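Local coordinates for 39 kDa initiator binding protein (Trichomonas vaginalis, PDB 1Q87) that binds the initiator (Inr) element of core promoters and so probably takes part in core-promoter recognition, this chain being the C-terminal domain of the protein, at residues R36-V39 with D40-W43; F67-P70 with E71-K74. All coordinates share one frame; numbering follows the deposited sequence.

Contact 1: R36-V39 with D40-W43; sequences RAKV and DEIW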
ATOM      1  N   ARG A  36      -8.119  12.963   1.677  1.00 54.53           N
ATOM      2  CA  ARG A  36      -9.434  12.758   1.108  1.00 56.01           C
ATOM      3  C   ARG A  36      -9.625  13.724  -0.065  1.00 58.13           C
ATOM      4  O   ARG A  36     -10.203  13.367  -1.105  1.00 58.72           O
ATOM      5  CB  ARG A  36     -10.487  13.009   2.167  1.00 52.82           C
ATOM      6  CG  ARG A  36     -11.820  12.351   1.881  1.00 69.33           C
ATOM      7  CD  ARG A  36     -12.836  12.726   2.962  1.00 83.56           C
ATOM      8  NE  ARG A  36     -12.425  12.381   4.333  1.00 91.01           N
ATOM      9  CZ  ARG A  36     -12.659  11.217   4.938  1.00 93.66           C
ATOM     10  NH1 ARG A  36     -13.309  10.240   4.309  1.00 92.59           N
ATOM     11  NH2 ARG A  36     -12.247  11.030   6.186  1.00 94.99           N
ATOM     12  N   ALA A  37      -9.133  14.948   0.118  1.00 52.94           N
ATOM     13  CA  ALA A  37      -9.225  15.962  -0.917  1.00 55.46           C
ATOM     14  C   ALA A  37      -8.440  15.475  -2.135  1.00 55.04           C
ATOM     15  O   ALA A  37      -8.892  15.665  -3.263  1.00 57.43           O
ATOM     16  CB  ALA A  37      -8.663  17.273  -0.420  1.00 51.78           C
ATOM     17  N   LYS A  38      -7.277  14.848  -1.916  1.00 46.35           N
ATOM     18  CA  LYS A  38      -6.509  14.344  -3.041  1.00 47.41           C
ATOM     19  C   LYS A  38      -7.240  13.259  -3.794  1.00 45.76           C
ATOM     20  O   LYS A  38      -7.229  13.245  -5.013  1.00 53.07           O
ATOM     21  CB  LYS A  38      -5.148  13.784  -2.611  1.00 49.30           C
ATOM     22  CG  LYS A  38      -3.997  14.693  -2.882  1.00 64.38           C
ATOM     23  CD  LYS A  38      -3.820  15.034  -4.347  1.00 65.22           C
ATOM     24  CE  LYS A  38      -2.952  16.293  -4.453  1.00 71.76           C
ATOM     25  NZ  LYS A  38      -2.428  16.517  -5.825  1.00 86.03           N
ATOM     26  N   VAL A  39      -7.824  12.319  -3.064  1.00 45.57           N
ATOM     27  CA  VAL A  39      -8.533  11.226  -3.700  1.00 39.38           C
ATOM     28  C   VAL A  39      -9.620  11.806  -4.622  1.00 46.39           C
ATOM     29  O   VAL A  39      -9.779  11.343  -5.764  1.00 39.64           O
ATOM     30  CB  VAL A  39      -9.176  10.272  -2.663  1.00 39.92           C
ATOM     31  CG1 VAL A  39      -9.945   9.152  -3.402  1.00 35.22           C
ATOM     32  CG2 VAL A  39      -8.086   9.638  -1.725  1.00 39.00           C
ATOM     33  N   ASP A  40     -10.352  12.804  -4.129  1.00 49.49           N
ATOM     34  CA  ASP A  40     -11.397  13.471  -4.914  1.00 52.88           C
ATOM     35  C   ASP A  40     -10.805  14.047  -6.197  1.00 48.87           C
ATOM     36  O   ASP A  40     -11.266  13.767  -7.288  1.00 53.79           O
ATOM     37  CB  ASP A  40     -12.028  14.614  -4.122  1.00 59.10           C
ATOM     38  CG  ASP A  40     -12.894  14.126  -2.964  1.00 64.67           C
ATOM     39  OD1 ASP A  40     -13.570  13.077  -3.115  1.00 68.34           O
ATOM     40  OD2 ASP A  40     -12.906  14.812  -1.915  1.00 76.15           O
ATOM     41  N   GLU A  41      -9.769  14.851  -6.069  1.00 49.39           N
ATOM     42  CA  GLU A  41      -9.122  15.418  -7.247  1.00 52.53           C
ATOM     43  C   GLU A  41      -8.750  14.365  -8.308  1.00 52.98           C
ATOM     44  O   GLU A  41      -9.102  14.484  -9.497  1.00 56.18           O
ATOM     45  CB  GLU A  41      -7.849  16.173  -6.842  1.00 60.57           C
ATOM     46  CG  GLU A  41      -6.972  16.593  -8.027  1.00 58.52           C
ATOM     47  CD  GLU A  41      -5.546  16.996  -7.612  1.00 73.76           C
ATOM     48  OE1 GLU A  41      -5.390  17.666  -6.569  1.00 66.62           O
ATOM     49  OE2 GLU A  41      -4.581  16.652  -8.341  1.00 80.17           O
ATOM     50  N   ILE A  42      -8.046  13.322  -7.889  1.00 41.24           N
ATOM     51  CA  ILE A  42      -7.600  12.312  -8.842  1.00 42.04           C
ATOM     52  C   ILE A  42      -8.734  11.504  -9.465  1.00 45.78           C
ATOM     53  O   ILE A  42      -8.672  11.123 -10.644  1.00 49.67           O
ATOM     54  CB  ILE A  42      -6.571  11.395  -8.173  1.00 44.55           C
ATOM     55  CG1 ILE A  42      -5.348  12.235  -7.761  1.00 44.15           C
ATOM     56  CG2 ILE A  42      -6.216  10.251  -9.071  1.00 33.93           C
ATOM     57  CD1 ILE A  42      -4.255  11.426  -7.096  1.00 47.61           C
ATOM     58  N   TRP A  43      -9.778  11.254  -8.678  1.00 48.06           N
ATOM     59  CA  TRP A  43     -10.917  10.493  -9.165  1.00 40.75           C
ATOM     60  C   TRP A  43     -11.595  11.303 -10.281  1.00 47.12           C
ATOM     61  O   TRP A  43     -11.944  10.765 -11.336  1.00 43.32           O
ATOM     62  CB  TRP A  43     -11.907  10.244  -8.020  1.00 44.83           C
ATOM     63  CG  TRP A  43     -13.192   9.651  -8.495  1.00 42.66           C
ATOM     64  CD1 TRP A  43     -14.380  10.307  -8.652  1.00 43.46           C
ATOM     65  CD2 TRP A  43     -13.406   8.311  -8.962  1.00 34.04           C
ATOM     66  NE1 TRP A  43     -15.324   9.456  -9.196  1.00 43.40           N
ATOM     67  CE2 TRP A  43     -14.754   8.225  -9.396  1.00 36.58           C
ATOM     68  CE3 TRP A  43     -12.595   7.170  -9.050  1.00 40.60           C
ATOM     69  CZ2 TRP A  43     -15.310   7.052  -9.912  1.00 39.99           C
ATOM     70  CZ3 TRP A  43     -13.142   5.997  -9.562  1.00 38.92           C
ATOM     71  CH2 TRP A  43     -14.493   5.946  -9.987  1.00 48.24           C
TER

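Contact 2: F67-P70 with E71-K74; sequences FKQP and EQPK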
ATOM      1  N   PHE A  67      -0.595   7.102 -13.340  1.00 39.79           N
ATOM      2  CA  PHE A  67       0.289   6.671 -12.263  1.00 45.37           C
ATOM      3  C   PHE A  67       1.612   6.006 -12.704  1.00 42.32           C
ATOM      4  O   PHE A  67       2.532   5.924 -11.912  1.00 45.25           O
ATOM      5  CB  PHE A  67      -0.434   5.685 -11.332  1.00 42.53           C
ATOM      6  CG  PHE A  67      -1.621   6.255 -10.604  1.00 35.22           C
ATOM      7  CD1 PHE A  67      -1.752   7.604 -10.379  1.00 44.50           C
ATOM      8  CD2 PHE A  67      -2.603   5.397 -10.109  1.00 45.26           C
ATOM      9  CE1 PHE A  67      -2.823   8.087  -9.686  1.00 42.92           C
ATOM     10  CE2 PHE A  67      -3.668   5.863  -9.424  1.00 28.43           C
ATOM     11  CZ  PHE A  67      -3.790   7.209  -9.202  1.00 50.02           C
ATOM     12  N   LYS A  68       1.698   5.494 -13.925  1.00 40.94           N
ATOM     13  CA  LYS A  68       2.956   4.846 -14.343  1.00 45.10           C
ATOM     14  C   LYS A  68       4.158   5.794 -14.398  1.00 44.58           C
ATOM     15  O   LYS A  68       4.045   7.026 -14.239  1.00 42.66           O
ATOM     16  CB  LYS A  68       2.814   4.196 -15.718  1.00 48.09           C
ATOM     17  CG  LYS A  68       2.577   5.187 -16.883  1.00 40.73           C
ATOM     18  CD  LYS A  68       2.290   4.366 -18.150  1.00 52.75           C
ATOM     19  CE  LYS A  68       2.876   4.991 -19.412  1.00 51.51           C
ATOM     20  NZ  LYS A  68       4.352   5.271 -19.305  1.00 55.61           N
ATOM     21  N   GLN A  69       5.319   5.208 -14.596  1.00 48.94           N
ATOM     22  CA  GLN A  69       6.530   6.017 -14.715  1.00 58.74           C
ATOM     23  C   GLN A  69       6.654   6.381 -16.186  1.00 50.37           C
ATOM     24  O   GLN A  69       6.111   5.679 -17.048  1.00 55.25           O
ATOM     25  CB  GLN A  69       7.747   5.210 -14.314  1.00 58.69           C
ATOM     26  CG  GLN A  69       7.649   4.637 -12.952  1.00 69.28           C
ATOM     27  CD  GLN A  69       8.311   5.508 -11.944  1.00 76.13           C
ATOM     28  OE1 GLN A  69       7.840   6.617 -11.652  1.00 76.81           O
ATOM     29  NE2 GLN A  69       9.429   5.024 -11.398  1.00 74.45           N
ATOM     30  N   PRO A  70       7.406   7.448 -16.498  1.00 56.28           N
ATOM     31  CA  PRO A  70       7.573   7.861 -17.900  1.00 50.38           C
ATOM     32  C   PRO A  70       8.117   6.710 -18.764  1.00 47.79           C
ATOM     33  O   PRO A  70       7.726   6.551 -19.927  1.00 59.01           O
ATOM     34  CB  PRO A  70       8.552   9.044 -17.802  1.00 55.14           C
ATOM     35  CG  PRO A  70       8.355   9.547 -16.427  1.00 57.57           C
ATOM     36  CD  PRO A  70       8.261   8.262 -15.619  1.00 47.59           C
ATOM     37  N   GLU A  71       8.991   5.884 -18.201  1.00 44.73           N
ATOM     38  CA  GLU A  71       9.536   4.798 -18.994  1.00 50.58           C
ATOM     39  C   GLU A  71       8.810   3.526 -18.702  1.00 50.82           C
ATOM     40  O   GLU A  71       9.235   2.437 -19.139  1.00 55.09           O
ATOM     41  CB  GLU A  71      11.028   4.567 -18.723  1.00 54.51           C
ATOM     42  CG  GLU A  71      11.655   5.471 -17.700  1.00 67.40           C
ATOM     43  CD  GLU A  71      11.084   5.263 -16.330  1.00 67.93           C
ATOM     44  OE1 GLU A  71      11.140   4.116 -15.842  1.00 76.05           O
ATOM     45  OE2 GLU A  71      10.592   6.253 -15.750  1.00 69.82           O
ATOM     46  N   GLN A  72       7.707   3.627 -17.974  1.00 49.17           N
ATOM     47  CA  GLN A  72       7.000   2.383 -17.671  1.00 48.27           C
ATOM     48  C   GLN A  72       5.987   2.051 -18.765  1.00 41.13           C
ATOM     49  O   GLN A  72       5.198   2.908 -19.172  1.00 38.24           O
ATOM     50  CB  GLN A  72       6.303   2.480 -16.291  1.00 49.89           C
ATOM     51  CG  GLN A  72       5.605   1.191 -15.838  1.00 47.80           C
ATOM     52  CD  GLN A  72       4.987   1.307 -14.453  1.00 45.44           C
ATOM     53  OE1 GLN A  72       4.917   2.393 -13.878  1.00 39.73           O
ATOM     54  NE2 GLN A  72       4.531   0.171 -13.913  1.00 43.39           N
ATOM     55  N   PRO A  73       6.028   0.817 -19.287  1.00 32.42           N
ATOM     56  CA  PRO A  73       5.053   0.460 -20.332  1.00 44.48           C
ATOM     57  C   PRO A  73       3.616   0.541 -19.747  1.00 55.58           C
ATOM     58  O   PRO A  73       3.375   0.096 -18.612  1.00 52.94           O
ATOM     59  CB  PRO A  73       5.426  -0.967 -20.699  1.00 41.60           C
ATOM     60  CG  PRO A  73       6.896  -1.103 -20.242  1.00 42.99           C
ATOM     61  CD  PRO A  73       6.918  -0.302 -18.965  1.00 42.37           C
ATOM     62  N   LYS A  74       2.682   1.116 -20.508  1.00 55.58           N
ATOM     63  CA  LYS A  74       1.308   1.237 -20.044  1.00 59.64           C
ATOM     64  C   LYS A  74       0.705  -0.120 -19.686  1.00 57.23           C
ATOM     65  O   LYS A  74      -0.025  -0.238 -18.705  1.00 55.81           O
ATOM     66  CB  LYS A  74       0.447   1.924 -21.105  1.00 50.35           C
ATOM     67  CG  LYS A  74      -1.019   2.079 -20.714  1.00 52.75           C
ATOM     68  CD  LYS A  74      -1.709   3.011 -21.710  1.00 67.38           C
ATOM     69  CE  LYS A  74      -3.218   3.140 -21.482  1.00 76.85           C
ATOM     70  NZ  LYS A  74      -3.878   3.837 -22.633  1.00 75.05           N
TER

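Contact 1: R36-V39 with D40-W43
Four successive i to i+4 backbone bonds, from the amides of Asp40, Glu41, Ile42 and Trp43 to the carbonyls of Arg36, Ala37, Lys38 and Val39, make this one regular turn-to-turn contact in the middle of the alpha-helix 29-47. The bond from Glu41 N to Ala37 O is nearly straight, with an N-H...O angle of 174°, and that from Trp43 N to Val39 O, at 2.9 Å, is the shortest of the four but the most bent, at 153°. On a partly exposed side of the helix, where Glu41 also touches Tyr66 of helix 56-67, an i to i+3 salt bridge is added. Lys38 and Glu41 run side by side and point the same way, the lysine chain bending partway along while that of Glu41 stays extended beyond CG. Lys38 NZ sits equally far, 3.3 Å, from OE1 and OE2 of Glu41, in a salt bridge whose two hydrogen bonds are both weak. The lysine methylene CE also lies against OE1.

Val39 and Ile42 are buried, touching Tyr99 and Leu98 of helix 95-105. Trp43 is buried too, and its indole NE1 bonds to the carbonyl of Asp51. Arg36 turns away from the following turn to pair with Glu33. Within the helix, Ile42 sets CG1 beside its own N (chi1 -62°), and this leaves CG1 3.5 Å from Lys38 O, the same carbonyl oxygen that accepts the Ile42 amide.

Contact 2: F67-P70 with E71-K74
The carbonyl oxygen of Gln69 is gripped by two donors that come from opposite faces of its plane: Gln72 N at 2.8 Å and Lys68 NZ at 2.9 Å. The backbone N of Gln72 stands well above that plane, 66° out of it, whereas the ammonium group is tilted much less. Lys68 gets there by curling back on itself: CG sits between the backbone N and the carbonyl carbon (chi1 66°), and the chain then bends at chi3 and chi4. The same NZ is modelled 2.5 Å from Gln72 O, in the carbonyl plane; this is shorter than usual and the exact length is doubtful, but the ammonium group appears to link the two carbonyls. CD of the lysine rests 3.8 Å from CA of Lys74.

Gln72 answers from its side chain. With CG anti to its backbone N (chi1 -176°) and the rest extended, it reaches back to the start of the turn, where OE1 takes the Gln69 N-H on a lone pair at 2.9 Å. Its NE2 is bonded to Asn76 in the helix that follows. The side-chain amide planes of Gln69 and Gln72 are almost perpendicular. Lys74 sends its ammonium group to Glu65 and Glu61 of helix 56-67. The backbone bond from Gln72 N to Gln69 O closes a type I beta turn, Gln69 to Gln72, which the side chains of Lys68 and Gln72 brace; it connects helix 56-67 to helix 74-84, with Pro73 at the N-cap position of the latter.

How the contacts relate
Both contacts are local in sequence and follow one another along the chain, contact 1 in the middle of helix 29-47 and contact 2 in the connection between helices 56-67 and 74-84. Their centres are about 21 Å apart, yet they meet: Ile42 CG2 of contact 1 packs 3.9 Å from Phe67 CZ of contact 2. Leu98 of helix 95-105 touches both of these side chains, so the hydrophobic face of 36-43 and Phe67, at the end of helix 56-67, share one core. The polar parts differ in setting, a partly exposed ion pair on a helix in contact 1 and a turn at the surface in contact 2.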